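Local coordinates for protein putative aminooxidase (PDB 2BAC) that probably isomerises the double bonds of polyunsaturated fatty acids with a bound FAD, as a member of the flavin-containing amine oxidoreductase family, at residues G308-Y313 / I325-L330; R88-E93 / S295-D300; Y170-N175 / M302-L307; E290-S295 / F355-E360. All blocks are in the same frame, centred on the assembly; numbering follows the deposited sequence.

Interaction 1. Residues G308-Y313 / I325-L330; sequences GHVMVY and ITTYLL. With ODT ((11E,13E,15Z)-octadeca-11,13,15-trienoic acid), chain E.
Met311 and Tyr328 meet first through their backbones: Met311 N donates to Tyr328 O at 3.0 Å in an almost straight line. The return bond, from Tyr328 N to Val312 O, is more bent, 138° at the hydrogen. Next to it Tyr313 CA approaches Thr326 O at 3.2 Å, a CA-H...O contact of the kind found beside a non-hydrogen-bonded pair, here Tyr313 with Thr327. At the Gly308 end water 1 joins the two segments, accepting from Leu330 N and donating to His309 O.

The pairing belongs to the open end of the beta hairpin of strands 312-315 and 325-330, in the interior of a mixed sheet.

Apolar packing differs between its faces. On one, Val312 divides its branches: CG1 rests on Tyr328 CB at 3.6 Å, while CG2, trans to the backbone N, touches C5 of the bound trienoic acid at 3.4 Å. The flat ring of Tyr328 suits this place, since the lipid chain crosses one face (C9 lies 3.8 Å above the ring plane, toward its rim), Val312 O sits at its edge, and the FAD touches the same side chain. On the other face Tyr313 and Ile325 run side by side, CD1 meeting CG2, and helix 341-355 covers Tyr313 and Thr327. Met311, flexible enough to fold back at chi3 (-72°), brings CE within 4.0 Å of Leu330 CG.

Interaction 2. Residues R88-E93 / S295-D300; sequences REFLHE and SGYVPD. With ODT ((11E,13E,15Z)-octadeca-11,13,15-trienoic acid), chain E.
Arg88, Glu89 and Phe90 pair in parallel register with Ser295, Gly296 and Tyr297, the two short strand axes standing 39° apart, and three backbone bonds (Glu89 N to Ser295 O, Tyr297 N to Glu89 O, Leu91 N to Tyr297 O) join them. Beyond the strands the carboxylate of Asp300 takes over: its OD2 accepts from His92 ND1 at 3.1 Å, on the syn side but 35° out of plane, and from Glu93 N at 3.0 Å through the anti lone pair. Glu93 OE2 comes near Asp300 OD2, a like-charge approach that its salt bridges to Arg303 and Arg306 probably offset. Phe90 lays its ring edge, CD1, against Pro299 CG at 3.7 Å, and Tyr297 CB meets the same ring obliquely. Arg88 drapes its aliphatic part beside Tyr297, CB lying 3.7 Å from CE2, and then bends at chi3 (85°), bringing the guanidinium nearly perpendicular to the phenol ring. The two polar ends converge on one ligand oxygen, O1: Arg88 NE donates at 2.7 Å and Tyr297 OH at 2.5 Å. Together Arg88 and Tyr297, on one face of the paired strands, form the site that holds the carboxylate of the bound fatty acid.

Interaction 3. Residues Y170-N175 / M302-L307; sequences YGHFDN and MRPERL. With ODT ((11E,13E,15Z)-octadeca-11,13,15-trienoic acid), chain E; SO4 (sulfate ion), chain C.
His172 points its imidazole at the opposing loop so that the CD2 corner abuts Met302 O, 3.1 Å away and near the ring plane. At NE2, water 3 lies in that plane at 3.0 Å and donates to Arg303 O, so a polar ring suits a place lined by backbone carbonyls. Pro304 passes alongside His172, the two heading opposite ways, with Pro304 CG 3.7 Å from His172 CD2; on the CE1 side Leu307 lies aslant, CD1 standing 4.0 Å off. Asp174 also runs antiparallel to Pro304, OD1 meeting CG at 3.4 Å; that oxygen is hydrogen-bonded to His333, while OD2 receives Asn175 ND2 at 2.6 Å. Away from this packing, Arg306 holds a sulfate, probably from the crystallisation liquor, through NH1 and NH2. What results is a small loop-on-loop contact, joining the loop that follows helix 166-170 to the one between strands 295-297 and 312-315. Gly171, with positive phi, is the first residue to leave the helical conformation, and Tyr170 just before it lines the fatty-acid channel, OH 3.4 Å from C13 of the conjugated triene.

Interaction 4. Residues E290-S295 / F355-E360; sequences EYPTIS and FGHPVE. With ODT ((11E,13E,15Z)-octadeca-11,13,15-trienoic acid), chain E.
His357 fills the close-packed part of this contact, held at its edge by Glu290 O and covered on one face by Pro292. Its ND1 donates to Glu290 O at 2.7 Å, a nearly straight bond lying only 12° out of the imidazole plane. This in-plane bond restrains the rotation of the ring, and Pro292 uses the face it presents: Pro292 CB sits 4.0 Å from the ring centroid, almost directly above it, in a CH-pi contact. A rigid, compact proline fits here because it offers a ready-made C-H surface to a flat partner. The left-handed backbone of Glu290 belongs to the turn that brings its carbonyl up to the imidazole. Gly356 accommodates another turn, a Schellman motif closing helix 341-355 just before His357. Tyr291 turns away from this contact, its hydroxyl bonded to Trp317 O.

The solvent side is looser. The carboxylate of exposed Glu290 lies across Pro358, OE2 3.5 Å from CG, with no directional bond between them. Its OE1 is 2.9 Å from Gly356 O, two acceptors close together, so the exact placing of this surface group is doubtful.

For the chemistry, the donor role of ND1 means that this nitrogen carries a proton, which by itself leaves the charge of the ring undecided; the grip on His357 comes from an N-H...O=C bond to the backbone together with the CH-pi contact.

Interactions 1, 2 and 4 all reach one mixed sheet. Interaction 2 passes directly into interaction 1: Met311 O is 2.8 Å from Val298 N and Tyr313 N is 2.9 Å from Gly296 O, both probable hydrogen bonds. Interaction 4 shares Ser295 with interaction 2 and packs Phe355 on Leu91 and Tyr313. Glu93 ties interaction 2 to interaction 3, its OE2 lying 2.7 Å from Arg303 NH2 in a salt bridge. Interaction 2 holds the carboxylate of the bound fatty acid, interaction 1 its middle near the FAD, and Tyr170 of interaction 3 its triene; interaction 4 reaches it only through the shared Ser295. Interactions 3 and 4 have centres about 24 Å apart and do not touch.

Interaction 1. Residues G308-Y313 / I325-L330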
# COMPACT_ATOMS: atom_id res chain seq x y z
N GLY A 308 -16.47 4.76 7.46
CA GLY A 308 -16.22 4.56 8.90
C GLY A 308 -16.69 3.22 9.44
O GLY A 308 -16.23 2.79 10.49
N HIS A 309 -17.60 2.56 8.72
CA HIS A 309 -18.04 1.19 9.04
C HIS A 309 -17.00 0.16 8.61
O HIS A 309 -16.19 0.39 7.73
CB HIS A 309 -19.36 0.85 8.36
CG HIS A 309 -20.55 1.44 9.03
ND1 HIS A 309 -21.14 0.85 10.13
CD2 HIS A 309 -21.26 2.55 8.76
CE1 HIS A 309 -22.16 1.60 10.52
NE2 HIS A 309 -22.25 2.64 9.71
N VAL A 310 -17.07 -1.01 9.24
CA VAL A 310 -16.21 -2.14 8.92
C VAL A 310 -16.55 -2.74 7.54
O VAL A 310 -17.69 -3.16 7.27
CB VAL A 310 -16.25 -3.19 10.05
CG1 VAL A 310 -15.34 -4.37 9.76
CG2 VAL A 310 -15.89 -2.53 11.36
N MET A 311 -15.53 -2.76 6.68
CA MET A 311 -15.64 -3.21 5.31
C MET A 311 -15.18 -4.65 5.15
O MET A 311 -15.63 -5.35 4.23
CB MET A 311 -14.78 -2.31 4.43
CG MET A 311 -15.14 -0.83 4.50
SD MET A 311 -14.25 0.14 3.29
CE MET A 311 -12.60 0.14 3.98
N VAL A 312 -14.27 -5.09 6.02
CA VAL A 312 -13.75 -6.47 6.00
C VAL A 312 -13.11 -6.79 7.36
O VAL A 312 -12.72 -5.89 8.10
CB VAL A 312 -12.68 -6.64 4.88
CG1 VAL A 312 -11.50 -5.68 5.13
CG2 VAL A 312 -12.19 -8.10 4.76
N TYR A 313 -13.03 -8.07 7.71
CA TYR A 313 -12.28 -8.47 8.91
C TYR A 313 -11.56 -9.77 8.66
O TYR A 313 -12.01 -10.59 7.86
CB TYR A 313 -13.15 -8.57 10.16
CG TYR A 313 -14.32 -9.53 10.05
CD1 TYR A 313 -14.15 -10.90 10.21
CD2 TYR A 313 -15.59 -9.05 9.79
CE1 TYR A 313 -15.24 -11.77 10.10
CE2 TYR A 313 -16.67 -9.90 9.70
CZ TYR A 313 -16.50 -11.25 9.85
OH TYR A 313 -17.62 -12.06 9.73
N ILE A 325 -8.67 -11.13 15.83
CA ILE A 325 -9.37 -10.77 14.61
C ILE A 325 -9.20 -9.28 14.37
O ILE A 325 -9.59 -8.46 15.21
CB ILE A 325 -10.89 -11.05 14.71
CG1 ILE A 325 -11.16 -12.53 15.01
CG2 ILE A 325 -11.57 -10.57 13.42
CD1 ILE A 325 -10.65 -13.48 13.94
N THR A 326 -8.63 -8.94 13.22
CA THR A 326 -8.44 -7.53 12.84
C THR A 326 -9.58 -7.07 11.97
O THR A 326 -10.04 -7.81 11.09
CB THR A 326 -7.08 -7.27 12.14
OG1 THR A 326 -6.76 -8.34 11.23
CG2 THR A 326 -5.96 -7.08 13.20
N THR A 327 -10.06 -5.86 12.26
CA THR A 327 -11.10 -5.19 11.48
C THR A 327 -10.52 -4.04 10.69
O THR A 327 -9.51 -3.44 11.12
CB THR A 327 -12.21 -4.64 12.37
OG1 THR A 327 -11.69 -3.62 13.25
CG2 THR A 327 -12.90 -5.80 13.17
N TYR A 328 -11.16 -3.70 9.57
CA TYR A 328 -10.66 -2.68 8.63
C TYR A 328 -11.74 -1.68 8.21
O TYR A 328 -12.82 -2.07 7.73
CB TYR A 328 -10.03 -3.35 7.40
CG TYR A 328 -8.97 -4.35 7.78
CD1 TYR A 328 -7.63 -4.00 7.79
CD2 TYR A 328 -9.32 -5.63 8.21
CE1 TYR A 328 -6.65 -4.91 8.18
CE2 TYR A 328 -8.36 -6.56 8.61
CZ TYR A 328 -7.02 -6.19 8.60
OH TYR A 328 -6.08 -7.11 8.99
N LEU A 329 -11.44 -0.38 8.38
CA LEU A 329 -12.36 0.70 8.01
C LEU A 329 -11.63 1.95 7.51
O LEU A 329 -10.45 2.16 7.82
CB LEU A 329 -13.27 1.06 9.21
CG LEU A 329 -12.65 1.69 10.48
CD1 LEU A 329 -12.58 3.19 10.37
CD2 LEU A 329 -13.45 1.29 11.74
N LEU A 330 -12.32 2.78 6.73
CA LEU A 330 -11.77 4.03 6.25
C LEU A 330 -12.41 5.22 6.94
O LEU A 330 -13.62 5.23 7.16
CB LEU A 330 -11.94 4.14 4.73
CG LEU A 330 -10.76 3.67 3.88
CD1 LEU A 330 -11.12 3.73 2.38
CD2 LEU A 330 -9.48 4.50 4.15
O1 ODT E . -10.26 -12.42 1.18
C1 ODT E . -9.89 -13.44 1.80
O2 ODT E . -10.04 -14.60 1.35
C2 ODT E . -9.24 -13.19 3.13
C3 ODT E . -9.00 -11.69 3.27
C4 ODT E . -8.94 -11.25 4.72
C5 ODT E . -9.26 -9.76 4.83
C6 ODT E . -7.97 -9.00 5.04
C7 ODT E . -8.11 -7.51 4.79
C8 ODT E . -6.94 -7.02 3.95
C9 ODT E . -6.64 -5.61 4.40
C10 ODT E . -5.77 -4.74 3.49
C11 ODT E . -5.10 -5.34 2.28
C12 ODT E . -4.43 -4.41 1.61
C13 ODT E . -3.65 -4.55 0.38
C14 ODT E . -3.44 -5.65 -0.31
C15 ODT E . -2.61 -5.49 -1.50
C16 ODT E . -2.32 -6.51 -2.31
C17 ODT E . -2.80 -7.93 -2.10
C18 ODT E . -2.28 -8.83 -3.21
O HOH W 1 -15.08 2.25 6.27

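Interaction 2. Residues R88-E93 / S295-D300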
# COMPACT_ATOMS: atom_id res chain seq x y z
N ARG A 88 -12.92 -16.48 2.31
CA ARG A 88 -13.85 -15.37 2.54
C ARG A 88 -15.31 -15.73 2.31
O ARG A 88 -15.64 -16.51 1.44
CB ARG A 88 -13.51 -14.19 1.61
CG ARG A 88 -13.62 -14.50 0.11
CD ARG A 88 -13.21 -13.31 -0.73
NE ARG A 88 -11.76 -13.21 -0.96
CZ ARG A 88 -11.10 -13.72 -2.01
NH1 ARG A 88 -11.72 -14.38 -3.00
NH2 ARG A 88 -9.77 -13.56 -2.08
N GLU A 89 -16.18 -15.11 3.10
CA GLU A 89 -17.59 -15.01 2.79
C GLU A 89 -17.99 -13.52 2.65
O GLU A 89 -17.20 -12.62 2.97
CB GLU A 89 -18.40 -15.63 3.92
CG GLU A 89 -18.36 -14.84 5.25
CD GLU A 89 -19.13 -15.53 6.34
OE1 GLU A 89 -19.73 -16.60 6.04
OE2 GLU A 89 -19.13 -15.03 7.50
N PHE A 90 -19.22 -13.29 2.21
CA PHE A 90 -19.74 -11.94 2.02
C PHE A 90 -20.96 -11.68 2.87
O PHE A 90 -21.85 -12.52 2.96
CB PHE A 90 -20.09 -11.72 0.55
CG PHE A 90 -18.90 -11.64 -0.33
CD1 PHE A 90 -18.28 -10.42 -0.56
CD2 PHE A 90 -18.38 -12.79 -0.89
CE1 PHE A 90 -17.17 -10.34 -1.36
CE2 PHE A 90 -17.25 -12.72 -1.68
CZ PHE A 90 -16.65 -11.49 -1.92
N LEU A 91 -20.99 -10.50 3.49
CA LEU A 91 -22.03 -10.10 4.43
C LEU A 91 -22.70 -8.83 3.92
O LEU A 91 -22.04 -7.96 3.33
CB LEU A 91 -21.44 -9.79 5.81
CG LEU A 91 -20.59 -10.85 6.52
CD1 LEU A 91 -20.22 -10.35 7.91
CD2 LEU A 91 -21.30 -12.21 6.60
N HIS A 92 -24.00 -8.71 4.17
CA HIS A 92 -24.68 -7.42 4.05
C HIS A 92 -24.37 -6.63 5.32
O HIS A 92 -23.84 -7.17 6.31
CB HIS A 92 -26.18 -7.62 3.87
CG HIS A 92 -26.56 -8.08 2.50
ND1 HIS A 92 -26.24 -7.36 1.36
CD2 HIS A 92 -27.22 -9.19 2.08
CE1 HIS A 92 -26.69 -8.02 0.30
NE2 HIS A 92 -27.29 -9.12 0.71
N GLU A 93 -24.69 -5.34 5.31
CA GLU A 93 -24.41 -4.50 6.49
C GLU A 93 -25.20 -4.90 7.78
O GLU A 93 -24.82 -4.53 8.90
CB GLU A 93 -24.60 -3.02 6.16
CG GLU A 93 -26.01 -2.60 5.74
CD GLU A 93 -26.01 -1.17 5.25
OE1 GLU A 93 -26.69 -0.32 5.83
OE2 GLU A 93 -25.27 -0.89 4.28
N SER A 295 -13.08 -15.39 6.93
CA SER A 295 -12.99 -13.94 6.84
C SER A 295 -14.26 -13.40 6.18
O SER A 295 -14.90 -14.11 5.41
CB SER A 295 -11.75 -13.51 6.08
OG SER A 295 -10.58 -13.86 6.83
N GLY A 296 -14.62 -12.17 6.52
CA GLY A 296 -15.87 -11.56 6.02
C GLY A 296 -15.65 -10.19 5.41
O GLY A 296 -15.04 -9.33 6.05
N TYR A 297 -16.15 -10.03 4.18
CA TYR A 297 -16.21 -8.77 3.44
C TYR A 297 -17.63 -8.28 3.48
O TYR A 297 -18.55 -9.09 3.48
CB TYR A 297 -15.87 -8.97 1.97
CG TYR A 297 -14.42 -9.23 1.67
CD1 TYR A 297 -13.66 -8.30 0.96
CD2 TYR A 297 -13.81 -10.41 2.10
CE1 TYR A 297 -12.33 -8.54 0.67
CE2 TYR A 297 -12.47 -10.64 1.85
CZ TYR A 297 -11.73 -9.71 1.13
OH TYR A 297 -10.40 -9.93 0.87
N VAL A 298 -17.80 -6.95 3.47
CA VAL A 298 -19.12 -6.30 3.53
C VAL A 298 -19.20 -5.22 2.43
O VAL A 298 -18.97 -4.03 2.68
CB VAL A 298 -19.39 -5.68 4.95
CG1 VAL A 298 -20.86 -5.22 5.11
CG2 VAL A 298 -19.00 -6.69 6.06
N PRO A 299 -19.48 -5.65 1.19
CA PRO A 299 -19.68 -4.68 0.09
C PRO A 299 -20.61 -3.48 0.39
O PRO A 299 -20.29 -2.35 -0.02
CB PRO A 299 -20.21 -5.56 -1.06
CG PRO A 299 -19.63 -6.95 -0.76
CD PRO A 299 -19.56 -7.05 0.74
N ASP A 300 -21.70 -3.69 1.12
CA ASP A 300 -22.56 -2.57 1.56
C ASP A 300 -21.78 -1.46 2.28
O ASP A 300 -22.13 -0.29 2.18
CB ASP A 300 -23.67 -3.05 2.51
CG ASP A 300 -24.75 -3.87 1.82
OD1 ASP A 300 -24.92 -3.77 0.59
OD2 ASP A 300 -25.46 -4.61 2.52
O1 ODT E . -10.26 -12.42 1.18
C1 ODT E . -9.89 -13.44 1.80
O2 ODT E . -10.04 -14.60 1.35
C2 ODT E . -9.24 -13.19 3.13
C3 ODT E . -9.00 -11.69 3.27
C4 ODT E . -8.94 -11.25 4.72
C5 ODT E . -9.26 -9.76 4.83
C6 ODT E . -7.97 -9.00 5.04
C7 ODT E . -8.11 -7.51 4.79
C8 ODT E . -6.94 -7.02 3.95
C9 ODT E . -6.64 -5.61 4.40
C10 ODT E . -5.77 -4.74 3.49
C11 ODT E . -5.10 -5.34 2.28
C12 ODT E . -4.43 -4.41 1.61
C13 ODT E . -3.65 -4.55 0.38
C14 ODT E . -3.44 -5.65 -0.31
C15 ODT E . -2.61 -5.49 -1.50
C16 ODT E . -2.32 -6.51 -2.31
C17 ODT E . -2.80 -7.93 -2.10
C18 ODT E . -2.28 -8.83 -3.21
O HOH W 2 -22.81 -6.38 1.35

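Interaction 3. Residues Y170-N175 / M302-L307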
# COMPACT_ATOMS: atom_id res chain seq x y z
N TYR A 170 -7.91 1.48 -0.04
CA TYR A 170 -7.40 2.29 -1.15
C TYR A 170 -8.35 3.39 -1.66
O TYR A 170 -7.99 4.14 -2.58
CB TYR A 170 -6.94 1.38 -2.28
CG TYR A 170 -5.72 0.56 -1.92
CD1 TYR A 170 -4.50 1.19 -1.59
CD2 TYR A 170 -5.76 -0.84 -1.92
CE1 TYR A 170 -3.36 0.44 -1.25
CE2 TYR A 170 -4.63 -1.59 -1.60
CZ TYR A 170 -3.44 -0.95 -1.27
OH TYR A 170 -2.32 -1.69 -0.96
N GLY A 171 -9.56 3.48 -1.10
CA GLY A 171 -10.47 4.54 -1.45
C GLY A 171 -11.56 4.08 -2.38
O GLY A 171 -11.76 2.88 -2.56
N HIS A 172 -12.26 5.05 -2.96
CA HIS A 172 -13.52 4.82 -3.63
C HIS A 172 -13.47 5.18 -5.10
O HIS A 172 -12.86 6.19 -5.49
CB HIS A 172 -14.61 5.61 -2.92
CG HIS A 172 -14.87 5.11 -1.53
ND1 HIS A 172 -14.06 5.43 -0.47
CD2 HIS A 172 -15.80 4.25 -1.06
CE1 HIS A 172 -14.51 4.82 0.61
NE2 HIS A 172 -15.56 4.09 0.28
N PHE A 173 -14.14 4.36 -5.90
CA PHE A 173 -14.10 4.47 -7.37
C PHE A 173 -14.74 5.74 -7.93
O PHE A 173 -14.52 6.07 -9.09
CB PHE A 173 -14.77 3.25 -8.01
CG PHE A 173 -14.05 1.95 -7.79
CD1 PHE A 173 -14.77 0.74 -7.78
CD2 PHE A 173 -12.67 1.90 -7.63
CE1 PHE A 173 -14.13 -0.48 -7.61
CE2 PHE A 173 -12.01 0.67 -7.44
CZ PHE A 173 -12.75 -0.52 -7.44
N ASP A 174 -15.55 6.42 -7.14
CA ASP A 174 -16.09 7.72 -7.57
C ASP A 174 -14.99 8.74 -7.80
O ASP A 174 -15.21 9.71 -8.51
CB ASP A 174 -17.15 8.26 -6.58
CG ASP A 174 -16.59 8.48 -5.15
OD1 ASP A 174 -16.74 7.58 -4.32
OD2 ASP A 174 -16.03 9.55 -4.85
N ASN A 175 -13.79 8.52 -7.25
CA ASN A 175 -12.74 9.54 -7.31
C ASN A 175 -11.29 9.06 -7.52
O ASN A 175 -10.46 9.83 -8.02
CB ASN A 175 -12.82 10.44 -6.06
CG ASN A 175 -12.51 9.69 -4.77
OD1 ASN A 175 -11.37 9.58 -4.38
ND2 ASN A 175 -13.54 9.17 -4.12
N MET A 302 -18.71 -0.65 1.89
CA MET A 302 -17.72 -0.07 1.00
C MET A 302 -18.29 1.12 0.22
O MET A 302 -17.56 1.75 -0.55
CB MET A 302 -17.22 -1.12 0.02
CG MET A 302 -16.59 -2.34 0.66
SD MET A 302 -16.07 -3.51 -0.61
CE MET A 302 -15.93 -5.07 0.29
N ARG A 303 -19.59 1.40 0.40
CA ARG A 303 -20.19 2.59 -0.19
C ARG A 303 -19.72 3.83 0.58
O ARG A 303 -19.55 3.77 1.81
CB ARG A 303 -21.71 2.48 -0.16
CG ARG A 303 -22.29 1.45 -1.09
CD ARG A 303 -23.84 1.46 -1.06
NE ARG A 303 -24.37 0.84 0.16
CZ ARG A 303 -25.11 1.44 1.10
NH1 ARG A 303 -25.45 2.72 1.00
NH2 ARG A 303 -25.52 0.75 2.15
N PRO A 304 -19.48 4.95 -0.12
CA PRO A 304 -19.09 6.22 0.55
C PRO A 304 -20.08 6.66 1.65
O PRO A 304 -19.68 7.23 2.66
CB PRO A 304 -19.07 7.23 -0.61
CG PRO A 304 -18.76 6.38 -1.82
CD PRO A 304 -19.51 5.11 -1.59
N GLU A 305 -21.34 6.31 1.47
CA GLU A 305 -22.39 6.61 2.42
C GLU A 305 -22.24 5.80 3.73
O GLU A 305 -22.91 6.07 4.72
CB GLU A 305 -23.76 6.31 1.78
CG GLU A 305 -24.02 7.10 0.46
CD GLU A 305 -23.35 6.52 -0.82
OE1 GLU A 305 -22.95 5.36 -0.83
OE2 GLU A 305 -23.23 7.25 -1.83
N ARG A 306 -21.36 4.80 3.71
CA ARG A 306 -21.14 3.92 4.86
C ARG A 306 -19.71 4.06 5.39
O ARG A 306 -19.21 3.19 6.09
CB ARG A 306 -21.42 2.49 4.44
CG ARG A 306 -22.84 2.28 3.98
CD ARG A 306 -23.82 2.26 5.15
NE ARG A 306 -23.56 1.14 6.05
CZ ARG A 306 -24.10 1.00 7.26
NH1 ARG A 306 -24.95 1.90 7.75
NH2 ARG A 306 -23.79 -0.07 8.00
N LEU A 307 -19.09 5.20 5.08
CA LEU A 307 -17.72 5.49 5.50
C LEU A 307 -17.55 5.40 7.01
O LEU A 307 -18.35 5.91 7.75
CB LEU A 307 -17.31 6.91 5.01
CG LEU A 307 -15.85 7.30 5.21
CD1 LEU A 307 -15.00 6.71 4.07
CD2 LEU A 307 -15.71 8.83 5.30
O1 ODT E . -10.26 -12.42 1.18
C1 ODT E . -9.89 -13.44 1.80
O2 ODT E . -10.04 -14.60 1.35
C2 ODT E . -9.24 -13.19 3.13
C3 ODT E . -9.00 -11.69 3.27
C4 ODT E . -8.94 -11.25 4.72
C5 ODT E . -9.26 -9.76 4.83
C6 ODT E . -7.97 -9.00 5.04
C7 ODT E . -8.11 -7.51 4.79
C8 ODT E . -6.94 -7.02 3.95
C9 ODT E . -6.64 -5.61 4.40
C10 ODT E . -5.77 -4.74 3.49
C11 ODT E . -5.10 -5.34 2.28
C12 ODT E . -4.43 -4.41 1.61
C13 ODT E . -3.65 -4.55 0.38
C14 ODT E . -3.44 -5.65 -0.31
C15 ODT E . -2.61 -5.49 -1.50
C16 ODT E . -2.32 -6.51 -2.31
C17 ODT E . -2.80 -7.93 -2.10
C18 ODT E . -2.28 -8.83 -3.21
S SO4 C . -26.37 0.86 11.20
O1 SO4 C . -25.64 -0.26 10.61
O2 SO4 C . -26.84 1.81 10.18
O3 SO4 C . -27.53 0.35 11.93
O4 SO4 C . -25.49 1.59 12.11
O HOH W 3 -17.03 3.11 2.68

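Interaction 4. Residues E290-S295 / F355-E360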
# COMPACT_ATOMS: atom_id res chain seq x y z
N GLU A 290 -17.85 -15.84 19.76
CA GLU A 290 -18.38 -16.41 18.54
C GLU A 290 -17.37 -16.20 17.42
O GLU A 290 -17.61 -15.50 16.43
CB GLU A 290 -19.74 -15.79 18.20
CG GLU A 290 -20.74 -15.87 19.35
CD GLU A 290 -21.85 -14.88 19.14
OE1 GLU A 290 -22.46 -14.91 18.03
OE2 GLU A 290 -22.10 -14.05 20.05
N TYR A 291 -16.22 -16.81 17.61
CA TYR A 291 -15.10 -16.67 16.71
C TYR A 291 -15.54 -17.01 15.29
O TYR A 291 -16.16 -18.04 15.08
CB TYR A 291 -14.02 -17.64 17.14
CG TYR A 291 -12.65 -17.38 16.62
CD1 TYR A 291 -11.98 -16.22 16.96
CD2 TYR A 291 -11.99 -18.33 15.85
CE1 TYR A 291 -10.71 -15.98 16.52
CE2 TYR A 291 -10.70 -18.10 15.41
CZ TYR A 291 -10.07 -16.92 15.75
OH TYR A 291 -8.81 -16.68 15.32
N PRO A 292 -15.25 -16.12 14.33
CA PRO A 292 -15.55 -16.48 12.94
C PRO A 292 -14.83 -17.74 12.48
O PRO A 292 -13.82 -18.13 13.08
CB PRO A 292 -15.11 -15.24 12.13
CG PRO A 292 -14.53 -14.26 13.08
CD PRO A 292 -14.69 -14.76 14.48
N THR A 293 -15.37 -18.40 11.45
CA THR A 293 -14.77 -19.60 10.87
C THR A 293 -14.06 -19.27 9.55
O THR A 293 -13.39 -20.12 8.95
CB THR A 293 -15.85 -20.70 10.58
OG1 THR A 293 -16.93 -20.13 9.81
CG2 THR A 293 -16.40 -21.29 11.87
N ILE A 294 -14.20 -18.01 9.15
CA ILE A 294 -13.83 -17.53 7.85
C ILE A 294 -13.78 -15.99 7.89
O ILE A 294 -14.35 -15.36 8.80
CB ILE A 294 -14.86 -18.04 6.81
CG1 ILE A 294 -14.37 -17.82 5.36
CG2 ILE A 294 -16.24 -17.42 7.05
CD1 ILE A 294 -15.08 -18.76 4.34
N SER A 295 -13.08 -15.39 6.93
CA SER A 295 -12.99 -13.94 6.84
C SER A 295 -14.26 -13.40 6.18
O SER A 295 -14.90 -14.11 5.41
CB SER A 295 -11.75 -13.51 6.08
OG SER A 295 -10.58 -13.86 6.83
N PHE A 355 -22.62 -8.50 12.95
CA PHE A 355 -22.14 -9.63 12.15
C PHE A 355 -22.16 -10.95 12.92
O PHE A 355 -21.96 -12.01 12.33
CB PHE A 355 -20.70 -9.38 11.64
CG PHE A 355 -20.52 -8.10 10.83
CD1 PHE A 355 -21.59 -7.49 10.18
CD2 PHE A 355 -19.25 -7.54 10.70
CE1 PHE A 355 -21.39 -6.32 9.44
CE2 PHE A 355 -19.04 -6.39 9.96
CZ PHE A 355 -20.10 -5.78 9.33
N GLY A 356 -22.41 -10.87 14.23
CA GLY A 356 -22.48 -12.03 15.09
C GLY A 356 -21.12 -12.44 15.65
O GLY A 356 -20.94 -13.58 15.99
N HIS A 357 -20.17 -11.52 15.72
CA HIS A 357 -18.82 -11.83 16.21
C HIS A 357 -18.41 -10.70 17.14
O HIS A 357 -17.46 -9.96 16.86
CB HIS A 357 -17.83 -11.98 15.05
CG HIS A 357 -18.31 -12.90 13.97
ND1 HIS A 357 -18.54 -14.24 14.19
CD2 HIS A 357 -18.62 -12.67 12.67
CE1 HIS A 357 -18.96 -14.80 13.06
NE2 HIS A 357 -19.02 -13.87 12.13
N PRO A 358 -19.18 -10.54 18.24
CA PRO A 358 -19.02 -9.38 19.09
C PRO A 358 -17.61 -9.29 19.66
O PRO A 358 -16.94 -10.30 19.87
CB PRO A 358 -20.06 -9.57 20.19
CG PRO A 358 -20.63 -10.92 20.03
CD PRO A 358 -20.25 -11.45 18.72
N VAL A 359 -17.18 -8.07 19.90
CA VAL A 359 -15.84 -7.81 20.36
C VAL A 359 -15.85 -7.84 21.87
O VAL A 359 -16.65 -7.16 22.48
CB VAL A 359 -15.33 -6.46 19.84
CG1 VAL A 359 -13.94 -6.10 20.43
CG2 VAL A 359 -15.30 -6.47 18.33
N GLU A 360 -14.98 -8.66 22.46
CA GLU A 360 -14.74 -8.68 23.89
C GLU A 360 -13.68 -7.65 24.26
O GLU A 360 -13.70 -7.12 25.36
CB GLU A 360 -14.19 -10.04 24.32
CG GLU A 360 -15.15 -11.18 24.28
CD GLU A 360 -14.45 -12.50 24.62
OE1 GLU A 360 -13.24 -12.65 24.31
OE2 GLU A 360 -15.11 -13.39 25.23
O1 ODT E . -10.26 -12.42 1.18
C1 ODT E . -9.89 -13.44 1.80
O2 ODT E . -10.04 -14.60 1.35
C2 ODT E . -9.24 -13.19 3.13
C3 ODT E . -9.00 -11.69 3.27
C4 ODT E . -8.94 -11.25 4.72
C5 ODT E . -9.26 -9.76 4.83
C6 ODT E . -7.97 -9.00 5.04
C7 ODT E . -8.11 -7.51 4.79
C8 ODT E . -6.94 -7.02 3.95
C9 ODT E . -6.64 -5.61 4.40
C10 ODT E . -5.77 -4.74 3.49
C11 ODT E . -5.10 -5.34 2.28
C12 ODT E . -4.43 -4.41 1.61
C13 ODT E . -3.65 -4.55 0.38
C14 ODT E . -3.44 -5.65 -0.31
C15 ODT E . -2.61 -5.49 -1.50
C16 ODT E . -2.32 -6.51 -2.31
C17 ODT E . -2.80 -7.93 -2.10
C18 ODT E . -2.28 -8.83 -3.21